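Local structure of putative membrane protein (3C8I) at residues B[32-37]-B[115-120]; B[49-54]-B[129-134]; B[79-82]-B[88-91]. The protein is of unknown function but is a putative membrane protein of the DUF3239 family, represented here by its C-terminal part, an antiparallel sheet with short helices. All coordinates share one frame; numbering follows the deposited sequence.

Interaction 1. Residues B[32-37]-B[115-120]; sequences MALVNT and SEQWTT
Leu34, Gln117 and Thr120 carry the apolar part of this strand-to-helix contact. Leu34 points from strand 29-36 toward helix 115-124. Its CG lies anti to the backbone N (chi1 -176°), which carries both methyls out to the helix surface. CD1 of Leu34 meets CG2 of Thr120 at 3.7 Å. CD2 of Leu34 also lies against this methyl, so CG2 of Thr120 is met by both ends of the fork. The two side chains cross at about a right angle. CD2 of Leu34 also packs on Gln117, against its backbone O at 3.7 Å and its side-chain CB at 3.9 Å.

The polar part runs through water. One water donates to O of Leu34 at 2.8 Å and to OE1 of Gln117 at 3.0 Å. The extended Gln117 chain thus packs near its root and is bridged to the strand at its end.

Within the helix, O of Glu116 accepts from N of Thr120 and from the hydroxyls of Thr119 and Thr120. The bond from OG1 of Thr120 is 2.9 Å long. This ties the hydroxyl back to the helix, while the methyl CG2 faces Leu34.

The contact packs helix 115-124 on one face of the antiparallel sheet. Pro18 of strand 16-24 and Trp47 of strand 47-54 touch both Leu34 and Gln117. Leu141, after strand 138-140, touches Leu34 and Thr120.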
# COMPACT_ATOMS: atom_id res chain seq x y z
N MET B 32 14.57 11.62 3.50
CA MET B 32 15.42 10.49 3.90
C MET B 32 15.51 10.53 5.41
O MET B 32 15.73 11.60 5.97
CB MET B 32 16.82 10.64 3.29
CG MET B 32 17.81 9.47 3.61
SD MET B 32 19.51 9.69 2.92
CE MET B 32 19.08 9.55 1.23
N ALA B 33 15.37 9.38 6.06
CA ALA B 33 15.52 9.27 7.51
C ALA B 33 16.62 8.29 7.87
O ALA B 33 16.87 7.35 7.13
CB ALA B 33 14.19 8.83 8.19
N LEU B 34 17.28 8.53 9.01
CA LEU B 34 18.26 7.61 9.58
C LEU B 34 17.56 6.73 10.62
O LEU B 34 17.11 7.21 11.66
CB LEU B 34 19.45 8.38 10.20
CG LEU B 34 20.61 7.54 10.76
CD1 LEU B 34 21.44 6.88 9.67
CD2 LEU B 34 21.53 8.35 11.69
N VAL B 35 17.47 5.43 10.33
CA VAL B 35 16.71 4.49 11.14
C VAL B 35 17.56 3.29 11.59
O VAL B 35 18.60 2.95 11.00
CB VAL B 35 15.43 3.99 10.39
CG1 VAL B 35 14.41 5.12 10.20
CG2 VAL B 35 15.77 3.31 9.06
N ASN B 36 17.12 2.67 12.68
CA ASN B 36 17.75 1.51 13.24
C ASN B 36 16.96 0.29 12.81
O ASN B 36 15.79 0.17 13.16
CB ASN B 36 17.74 1.62 14.77
CG ASN B 36 18.38 0.43 15.48
OD1 ASN B 36 18.94 -0.48 14.86
ND2 ASN B 36 18.32 0.45 16.80
N THR B 37 17.59 -0.61 12.07
CA THR B 37 16.88 -1.81 11.59
C THR B 37 16.77 -2.95 12.60
O THR B 37 16.10 -3.97 12.32
CB THR B 37 17.43 -2.35 10.26
OG1 THR B 37 18.73 -2.89 10.45
CG2 THR B 37 17.50 -1.27 9.22
N SER B 115 23.21 15.30 17.50
CA SER B 115 23.86 16.02 16.42
C SER B 115 24.57 15.07 15.46
O SER B 115 24.61 15.33 14.26
CB SER B 115 24.88 16.98 17.01
OG SER B 115 25.53 16.37 18.11
N GLU B 116 25.13 13.99 16.00
CA GLU B 116 25.90 13.00 15.21
C GLU B 116 25.02 12.16 14.29
O GLU B 116 25.45 11.76 13.20
CB GLU B 116 26.73 12.09 16.13
CG GLU B 116 25.98 11.57 17.38
CD GLU B 116 26.17 12.46 18.63
OE1 GLU B 116 26.65 13.61 18.51
OE2 GLU B 116 25.82 12.00 19.74
N GLN B 117 23.78 11.90 14.72
CA GLN B 117 22.78 11.32 13.85
C GLN B 117 22.39 12.31 12.77
O GLN B 117 22.26 11.94 11.61
CB GLN B 117 21.55 10.87 14.64
CG GLN B 117 21.80 9.64 15.48
CD GLN B 117 20.56 9.14 16.21
OE1 GLN B 117 19.40 9.37 15.79
NE2 GLN B 117 20.78 8.44 17.31
N TRP B 118 22.22 13.58 13.14
CA TRP B 118 22.00 14.63 12.14
C TRP B 118 23.14 14.65 11.13
O TRP B 118 22.91 14.65 9.94
CB TRP B 118 21.82 16.01 12.78
CG TRP B 118 20.46 16.22 13.39
CD1 TRP B 118 20.19 16.45 14.69
CD2 TRP B 118 19.21 16.23 12.70
NE1 TRP B 118 18.83 16.59 14.88
CE2 TRP B 118 18.21 16.46 13.66
CE3 TRP B 118 18.84 16.06 11.36
CZ2 TRP B 118 16.84 16.52 13.33
CZ3 TRP B 118 17.48 16.12 11.03
CH2 TRP B 118 16.49 16.33 12.01
N THR B 119 24.38 14.64 11.61
CA THR B 119 25.51 14.73 10.70
C THR B 119 25.64 13.46 9.81
O THR B 119 25.84 13.56 8.60
CB THR B 119 26.83 15.13 11.46
OG1 THR B 119 27.27 14.04 12.29
CG2 THR B 119 26.59 16.35 12.33
N THR B 120 25.46 12.27 10.40
CA THR B 120 25.40 11.02 9.61
C THR B 120 24.37 11.09 8.48
O THR B 120 24.64 10.70 7.34
CB THR B 120 25.06 9.79 10.52
OG1 THR B 120 26.16 9.55 11.41
CG2 THR B 120 24.80 8.52 9.67
O HOH W 1 17.61 7.45 14.44

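Interaction 2. Residues B[49-54]-B[129-134]; sequences LATRNI and DQVRET
Val131 of the short helix 128-132 packs on Leu49 and Thr51 of strand 47-54, a helix-on-sheet contact at the side of the antiparallel sheet where strand 138-140 pairs with 47-54. Leu49 and Thr51 both point toward the helix, and Val131 points back at them.

The contact is mainly van der Waals. CG2 of Val131 meets CB of Leu49 at 3.8 Å, the two side chains crossing at about a right angle. CG1 of Val131 is anti to the backbone N (chi1 -179°) and reaches the next side chain on the same face. It touches both branches of Thr51, with OG1 at 3.8 Å, and it also lies 3.7 Å from O of Leu49. Thr51 and Val131 meet tip to tip. CG of Arg132 crosses the Thr51 side chain more loosely, at 4.1 Å from OG1. Strand 138-140 adds Leu139, which touches Val131.

The charged group lies beyond this packing. NH2 of Arg132 forms a salt bridge with OD1 of Asp129 at 3.3 Å. The bond lies in the guanidinium plane, but it meets OD1 on its syn side from 32° out of the carboxylate plane. NH1 of Arg132 has a second carboxylate partner, Glu23, so the two acids pair with the guanidinium through different nitrogens.

Hydrogen bonds hold the chain at Thr134. Thr134 folds back and O of Val131 accepts twice, from N of Thr134 at 3.1 Å and from its OG1 at 2.7 Å. The hydroxyl bond lies in the carbonyl plane, with a C=O...OG1 angle of 157°.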
# COMPACT_ATOMS: atom_id res chain seq x y z
N LEU B 49 19.26 3.96 5.93
CA LEU B 49 18.61 5.12 5.34
C LEU B 49 17.28 4.66 4.76
O LEU B 49 17.23 3.67 4.02
CB LEU B 49 19.48 5.72 4.24
CG LEU B 49 20.91 6.06 4.69
CD1 LEU B 49 21.79 6.36 3.48
CD2 LEU B 49 20.89 7.22 5.74
N ALA B 50 16.21 5.37 5.10
CA ALA B 50 14.87 5.04 4.60
C ALA B 50 14.32 6.27 3.91
O ALA B 50 14.34 7.35 4.49
CB ALA B 50 13.94 4.59 5.77
N THR B 51 13.80 6.14 2.71
CA THR B 51 13.22 7.28 2.04
C THR B 51 11.71 7.17 1.86
O THR B 51 11.13 6.08 1.88
CB THR B 51 13.87 7.54 0.64
OG1 THR B 51 13.72 6.39 -0.19
CG2 THR B 51 15.36 7.98 0.78
N ARG B 52 11.08 8.33 1.69
CA ARG B 52 9.65 8.40 1.51
C ARG B 52 9.27 9.63 0.72
O ARG B 52 9.72 10.73 1.00
CB ARG B 52 8.96 8.47 2.87
CG ARG B 52 7.46 8.52 2.80
CD ARG B 52 6.83 8.54 4.20
NE ARG B 52 5.37 8.55 4.13
CZ ARG B 52 4.54 8.15 5.09
NH1 ARG B 52 5.03 7.74 6.26
NH2 ARG B 52 3.22 8.20 4.91
N ASN B 53 8.39 9.42 -0.25
CA ASN B 53 7.83 10.49 -1.04
C ASN B 53 6.66 11.11 -0.29
O ASN B 53 5.73 10.41 0.13
CB ASN B 53 7.42 9.97 -2.40
CG ASN B 53 8.60 9.88 -3.36
OD1 ASN B 53 8.73 10.71 -4.27
ND2 ASN B 53 9.47 8.90 -3.15
N ILE B 54 6.74 12.42 -0.07
CA ILE B 54 5.77 13.15 0.74
C ILE B 54 5.24 14.37 -0.00
O ILE B 54 5.99 15.11 -0.64
CB ILE B 54 6.41 13.58 2.10
CG1 ILE B 54 6.71 12.33 2.95
CG2 ILE B 54 5.48 14.53 2.89
CD1 ILE B 54 7.48 12.67 4.28
N ASP B 129 19.96 7.99 -4.56
CA ASP B 129 19.71 7.08 -5.68
C ASP B 129 20.07 5.65 -5.32
O ASP B 129 19.34 4.77 -5.67
CB ASP B 129 20.39 7.60 -6.95
CG ASP B 129 19.72 8.86 -7.47
OD1 ASP B 129 18.50 8.78 -7.80
OD2 ASP B 129 20.37 9.93 -7.53
N GLN B 130 21.15 5.43 -4.57
CA GLN B 130 21.42 4.10 -4.01
C GLN B 130 20.24 3.58 -3.18
O GLN B 130 19.80 2.43 -3.37
CB GLN B 130 22.68 4.12 -3.14
CG GLN B 130 24.00 4.30 -3.90
CD GLN B 130 25.18 4.41 -2.94
OE1 GLN B 130 25.34 3.57 -2.03
NE2 GLN B 130 26.00 5.44 -3.11
N VAL B 131 19.69 4.42 -2.29
CA VAL B 131 18.54 3.99 -1.46
C VAL B 131 17.35 3.64 -2.32
O VAL B 131 16.70 2.61 -2.12
CB VAL B 131 18.08 5.06 -0.43
CG1 VAL B 131 16.90 4.49 0.40
CG2 VAL B 131 19.21 5.46 0.46
N ARG B 132 17.07 4.49 -3.31
CA ARG B 132 15.93 4.20 -4.19
C ARG B 132 16.18 2.99 -5.10
O ARG B 132 15.23 2.49 -5.68
CB ARG B 132 15.53 5.44 -5.00
CG ARG B 132 14.97 6.57 -4.13
CD ARG B 132 14.22 7.62 -4.92
NE ARG B 132 15.08 8.41 -5.79
CZ ARG B 132 14.76 9.60 -6.31
NH1 ARG B 132 13.58 10.16 -6.07
NH2 ARG B 132 15.63 10.24 -7.09
N GLU B 133 17.43 2.50 -5.21
CA GLU B 133 17.70 1.26 -5.98
C GLU B 133 17.39 -0.02 -5.18
O GLU B 133 17.40 -1.11 -5.75
CB GLU B 133 19.16 1.15 -6.47
CG GLU B 133 19.73 2.28 -7.37
CD GLU B 133 18.94 2.57 -8.66
OE1 GLU B 133 17.92 1.89 -8.91
OE2 GLU B 133 19.35 3.49 -9.42
N THR B 134 17.15 0.10 -3.88
CA THR B 134 16.83 -1.06 -3.03
C THR B 134 15.35 -1.39 -3.21
O THR B 134 14.59 -0.54 -3.66
CB THR B 134 17.13 -0.75 -1.54
OG1 THR B 134 16.15 0.16 -1.03
CG2 THR B 134 18.53 -0.17 -1.39

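Interaction 3. Residues B[79-82]-B[88-91]; sequences QRSV and WDQI
Gln90 sets its CG anti to the backbone N (chi1 -173°) and Gln79 sets its own beside the N (chi1 -53°), yet the side chains lie alongside each other on one face and point the same way. Both chains then bend at chi2. This places NE2 of Gln90 3.5 Å from CG of Gln79, with the amide planes close to parallel. One water accepts from both amides, at 3.1 Å from NE2 of Gln79 and 2.6 Å from NE2 of Gln90. OE1 of Gln90 is bonded to OG of Ser92.

The backbone forms a classic beta bulge, in which Asp89 and Gln90 both face Gln79. N of Gln79 donates to O of Gln90 at 2.9 Å. O of Gln79 is shared: N of Asp89 donates to it at 2.8 Å, nearly along the C=O axis, and N of Gln90 adds a weak bond. The register shifts by one residue, and Arg80 then pairs with Trp88 as a non-hydrogen-bonded pair.

The indole of Trp88 swings back to the 79-82 segment. Its edge meets the Gln79 backbone, with C of Gln79 in the ring plane and 3.6 Å from CE3. CZ3 of Trp88 packs on the aliphatic CG of Arg80; the guanidinium and ring planes are 58° apart and do not stack. Asp89 points toward Ser81, and its carboxylate carbon CG lies tightly against CB of Ser81, at 3.2 Å. OG of Ser81 is bonded instead to O of Ser87.

The contact lies at the loop end of the hairpin of strands 70-80 and 88-95, where the chain turns a corner at Asp89. Trp88 makes a backbone bond to Thr37, just after strand 29-36. Val39, in the same loop, touches Arg80 and Trp88. Ala107 of a neighbouring subunit packs on Gln79 and Gln90.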
# COMPACT_ATOMS: atom_id res chain seq x y z
N GLN B 79 8.24 -3.56 8.76
CA GLN B 79 7.95 -4.94 8.43
C GLN B 79 9.19 -5.76 8.63
O GLN B 79 10.29 -5.34 8.25
CB GLN B 79 7.45 -5.08 6.98
CG GLN B 79 6.25 -4.14 6.65
CD GLN B 79 5.09 -4.26 7.60
OE1 GLN B 79 4.79 -5.33 8.11
NE2 GLN B 79 4.42 -3.14 7.85
N ARG B 80 9.01 -6.94 9.22
CA ARG B 80 10.12 -7.84 9.54
C ARG B 80 10.77 -8.47 8.31
O ARG B 80 10.11 -8.71 7.30
CB ARG B 80 9.66 -8.94 10.52
CG ARG B 80 9.52 -8.40 11.94
CD ARG B 80 8.67 -9.31 12.85
NE ARG B 80 8.28 -8.59 14.08
CZ ARG B 80 8.97 -8.58 15.22
NH1 ARG B 80 10.09 -9.29 15.36
NH2 ARG B 80 8.51 -7.87 16.26
N SER B 81 12.07 -8.74 8.42
CA SER B 81 12.78 -9.45 7.36
C SER B 81 12.39 -10.93 7.40
O SER B 81 12.10 -11.47 8.48
CB SER B 81 14.29 -9.31 7.53
OG SER B 81 14.67 -9.90 8.75
N VAL B 82 12.37 -11.56 6.24
CA VAL B 82 12.01 -12.97 6.13
C VAL B 82 13.15 -13.87 6.64
O VAL B 82 12.93 -14.72 7.52
CB VAL B 82 11.61 -13.39 4.65
CG1 VAL B 82 12.45 -12.70 3.62
CG2 VAL B 82 11.74 -14.92 4.45
N TRP B 88 14.18 -5.30 10.82
CA TRP B 88 13.16 -4.72 9.92
C TRP B 88 13.75 -4.63 8.53
O TRP B 88 14.89 -4.20 8.36
CB TRP B 88 12.77 -3.31 10.36
CG TRP B 88 12.34 -3.17 11.78
CD1 TRP B 88 13.02 -2.55 12.78
CD2 TRP B 88 11.11 -3.62 12.33
NE1 TRP B 88 12.29 -2.61 13.94
CE2 TRP B 88 11.11 -3.27 13.69
CE3 TRP B 88 9.99 -4.30 11.81
CZ2 TRP B 88 10.04 -3.57 14.55
CZ3 TRP B 88 8.93 -4.60 12.66
CH2 TRP B 88 8.96 -4.23 14.01
N ASP B 89 12.99 -5.07 7.54
CA ASP B 89 13.40 -4.94 6.13
C ASP B 89 12.72 -3.74 5.43
O ASP B 89 13.10 -3.35 4.33
CB ASP B 89 13.17 -6.25 5.37
CG ASP B 89 14.46 -7.09 5.22
OD1 ASP B 89 15.48 -6.75 5.87
OD2 ASP B 89 14.47 -8.09 4.47
N GLN B 90 11.76 -3.14 6.11
CA GLN B 90 11.06 -1.96 5.63
C GLN B 90 10.68 -1.13 6.84
O GLN B 90 10.26 -1.69 7.84
CB GLN B 90 9.79 -2.37 4.86
CG GLN B 90 9.03 -1.20 4.16
CD GLN B 90 8.15 -0.39 5.07
OE1 GLN B 90 7.91 0.80 4.80
NE2 GLN B 90 7.67 -0.98 6.13
N ILE B 91 10.85 0.19 6.75
CA ILE B 91 10.48 1.12 7.84
C ILE B 91 9.87 2.39 7.23
O ILE B 91 10.48 2.99 6.34
CB ILE B 91 11.73 1.52 8.69
CG1 ILE B 91 12.32 0.30 9.41
CG2 ILE B 91 11.38 2.62 9.69
CD1 ILE B 91 13.63 0.58 10.16
O HOH W 2 5.41 -0.26 7.10

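Overall arrangement
All three contacts reach the same antiparallel sheet. Interactions 1 and 2 pack successive helices on the neighbouring strands 29-36 and 47-54. These strands are joined by a probable backbone bond from Ala33 to Ala50, and Leu34 and Leu49 touch. Interaction 2 is buried and mainly apolar across its segments; interaction 1 is partly buried and adds a water bridge. Interaction 3 is strand-to-strand, rests on backbone bonds, and lies farthest from the chain centre, about 15 Å between centres, where a neighbouring subunit packs on both glutamines. A probable backbone hydrogen bond from Trp88 to Thr37 joins it to interaction 1. Along the chain it is nested inside the loops closed by both others.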